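Local coordinates for protein putative peptidyl-arginine deiminase (Chlorobium tepidum, PDB 1XKN) that probably hydrolyses the guanidinium group of agmatine or of peptidyl-arginine, releasing ammonia, at residues T170-L175 / V202-D207. Numbering follows the deposited sequence.
Sequences TTTACL and VLWLGD
T170 meets W204 in a parallel strand pairing, its N donating to L203 O (3.0 Å) and its O accepting from L205 N (2.9 Å). Its CG2 sits over one face of the six-membered ring of W204, 3.9 Å from the centroid in a CH-pi contact, and also touches V202 CG1. Threonine suits both demands: with OG1 anti to the backbone N (chi1 -170°), the hydroxyl bonds to A159 O while the methyl is left for the indole, broad enough to span T170 and L175. T171 ends the strand and N-caps helix 172-175, its hydroxyl suited to accept a helix N-H: OG1 takes C174 N (3.2 Å) and also bonds to G216 O, while its backbone O lies at the indole edge. T172 N, in the first turn, donates to L205 O (2.9 Å), prolonging the pairing into the helix. A173 N bonds weakly to G206 O (3.3 Å), beside which its small methyl fits. L175 CB lies 3.5 Å from W204 CZ3, an apolar chain between the indole and helix 186-197, where E190 takes the indole N-H. The first helical N-H groups, lacking a preceding turn, thus find acceptors in L205 O at the strand end, G206 O (weakly) just beyond, and T171 OG1.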
loop_
_atom_site.group_PDB
_atom_site.type_symbol
_atom_site.label_atom_id
_atom_site.label_comp_id
_atom_site.label_asym_id
_atom_site.label_seq_id
_atom_site.Cartn_x
_atom_site.Cartn_y
_atom_site.Cartn_z
ATOM N N THR A 170 -7.585 -3.812 9.660
ATOM C CA THR A 170 -8.409 -3.637 8.465
ATOM C C THR A 170 -9.656 -2.832 8.816
ATOM O O THR A 170 -9.756 -2.296 9.920
ATOM C CB THR A 170 -8.812 -5.012 7.871
ATOM O OG1 THR A 170 -9.420 -4.827 6.588
ATOM C CG2 THR A 170 -9.794 -5.732 8.789
ATOM N N THR A 171 -10.596 -2.724 7.883
ATOM C CA THR A 171 -11.824 -1.982 8.161
ATOM C C THR A 171 -13.045 -2.794 7.780
ATOM O O THR A 171 -13.032 -3.557 6.811
ATOM C CB THR A 171 -11.901 -0.643 7.391
ATOM O OG1 THR A 171 -11.998 -0.903 5.987
ATOM C CG2 THR A 171 -10.679 0.210 7.673
ATOM N N THR A 172 -14.107 -2.622 8.555
ATOM C CA THR A 172 -15.357 -3.311 8.291
ATOM C C THR A 172 -15.945 -2.732 7.008
ATOM O O THR A 172 -16.505 -3.453 6.186
ATOM C CB THR A 172 -16.340 -3.107 9.458
ATOM O OG1 THR A 172 -15.830 -3.769 10.622
ATOM C CG2 THR A 172 -17.710 -3.673 9.117
ATOM N N ALA A 173 -15.789 -1.424 6.836
ATOM C CA ALA A 173 -16.308 -0.744 5.659
ATOM C C ALA A 173 -15.852 -1.390 4.356
ATOM O O ALA A 173 -16.624 -1.488 3.403
ATOM C CB ALA A 173 -15.899 0.726 5.679
ATOM N N CYS A 174 -14.602 -1.838 4.306
ATOM C CA CYS A 174 -14.097 -2.445 3.084
ATOM C C CYS A 174 -14.233 -3.964 3.030
ATOM O O CYS A 174 -14.930 -4.493 2.165
ATOM C CB CYS A 174 -12.631 -2.051 2.871
ATOM S SG CYS A 174 -11.900 -2.692 1.346
ATOM N N LEU A 175 -13.579 -4.662 3.954
ATOM C CA LEU A 175 -13.621 -6.118 3.952
ATOM C C LEU A 175 -14.984 -6.757 4.185
ATOM O O LEU A 175 -15.152 -7.949 3.938
ATOM C CB LEU A 175 -12.594 -6.691 4.938
ATOM C CG LEU A 175 -11.298 -7.166 4.267
ATOM C CD1 LEU A 175 -10.619 -5.995 3.569
ATOM C CD2 LEU A 175 -10.363 -7.785 5.294
ATOM N N VAL A 202 -7.258 -10.389 14.019
ATOM C CA VAL A 202 -7.699 -9.370 13.085
ATOM C C VAL A 202 -8.360 -8.245 13.863
ATOM O O VAL A 202 -9.289 -8.471 14.642
ATOM C CB VAL A 202 -8.711 -9.929 12.061
ATOM C CG1 VAL A 202 -9.134 -8.832 11.096
ATOM C CG2 VAL A 202 -8.092 -11.095 11.305
ATOM N N LEU A 203 -7.865 -7.031 13.653
ATOM C CA LEU A 203 -8.392 -5.852 14.327
ATOM C C LEU A 203 -9.268 -5.091 13.341
ATOM O O LEU A 203 -8.769 -4.498 12.382
ATOM C CB LEU A 203 -7.237 -4.964 14.794
ATOM C CG LEU A 203 -6.206 -5.595 15.733
ATOM C CD1 LEU A 203 -5.033 -4.648 15.906
ATOM C CD2 LEU A 203 -6.850 -5.906 17.078
ATOM N N TRP A 204 -10.573 -5.101 13.583
ATOM C CA TRP A 204 -11.512 -4.435 12.691
ATOM C C TRP A 204 -11.879 -3.002 13.044
ATOM O O TRP A 204 -12.588 -2.760 14.021
ATOM C CB TRP A 204 -12.811 -5.239 12.589
ATOM C CG TRP A 204 -12.662 -6.597 12.000
ATOM C CD1 TRP A 204 -12.295 -7.741 12.646
ATOM C CD2 TRP A 204 -12.913 -6.965 10.639
ATOM N NE1 TRP A 204 -12.307 -8.805 11.769
ATOM C CE2 TRP A 204 -12.678 -8.353 10.530
ATOM C CE3 TRP A 204 -13.310 -6.253 9.498
ATOM C CZ2 TRP A 204 -12.833 -9.046 9.327
ATOM C CZ3 TRP A 204 -13.464 -6.943 8.299
ATOM C CH2 TRP A 204 -13.223 -8.328 8.225
ATOM N N LEU A 205 -11.403 -2.055 12.240
ATOM C CA LEU A 205 -11.742 -0.651 12.446
ATOM C C LEU A 205 -13.065 -0.424 11.719
ATOM O O LEU A 205 -13.593 -1.346 11.094
ATOM C CB LEU A 205 -10.659 0.266 11.875
ATOM C CG LEU A 205 -9.296 0.171 12.571
ATOM C CD1 LEU A 205 -8.309 1.113 11.887
ATOM C CD2 LEU A 205 -9.449 0.538 14.042
ATOM N N GLY A 206 -13.589 0.795 11.781
ATOM C CA GLY A 206 -14.870 1.068 11.154
ATOM C C GLY A 206 -14.904 1.642 9.753
ATOM O O GLY A 206 -14.551 0.974 8.778
ATOM N N ASP A 207 -15.359 2.887 9.654
ATOM C CA ASP A 207 -15.470 3.577 8.373
ATOM C C ASP A 207 -14.165 4.260 7.986
ATOM O O ASP A 207 -13.285 4.460 8.821
ATOM C CB ASP A 207 -16.584 4.625 8.441
ATOM C CG ASP A 207 -17.967 4.004 8.534
ATOM O OD1 ASP A 207 -18.909 4.720 8.928
ATOM O OD2 ASP A 207 -18.113 2.810 8.200
#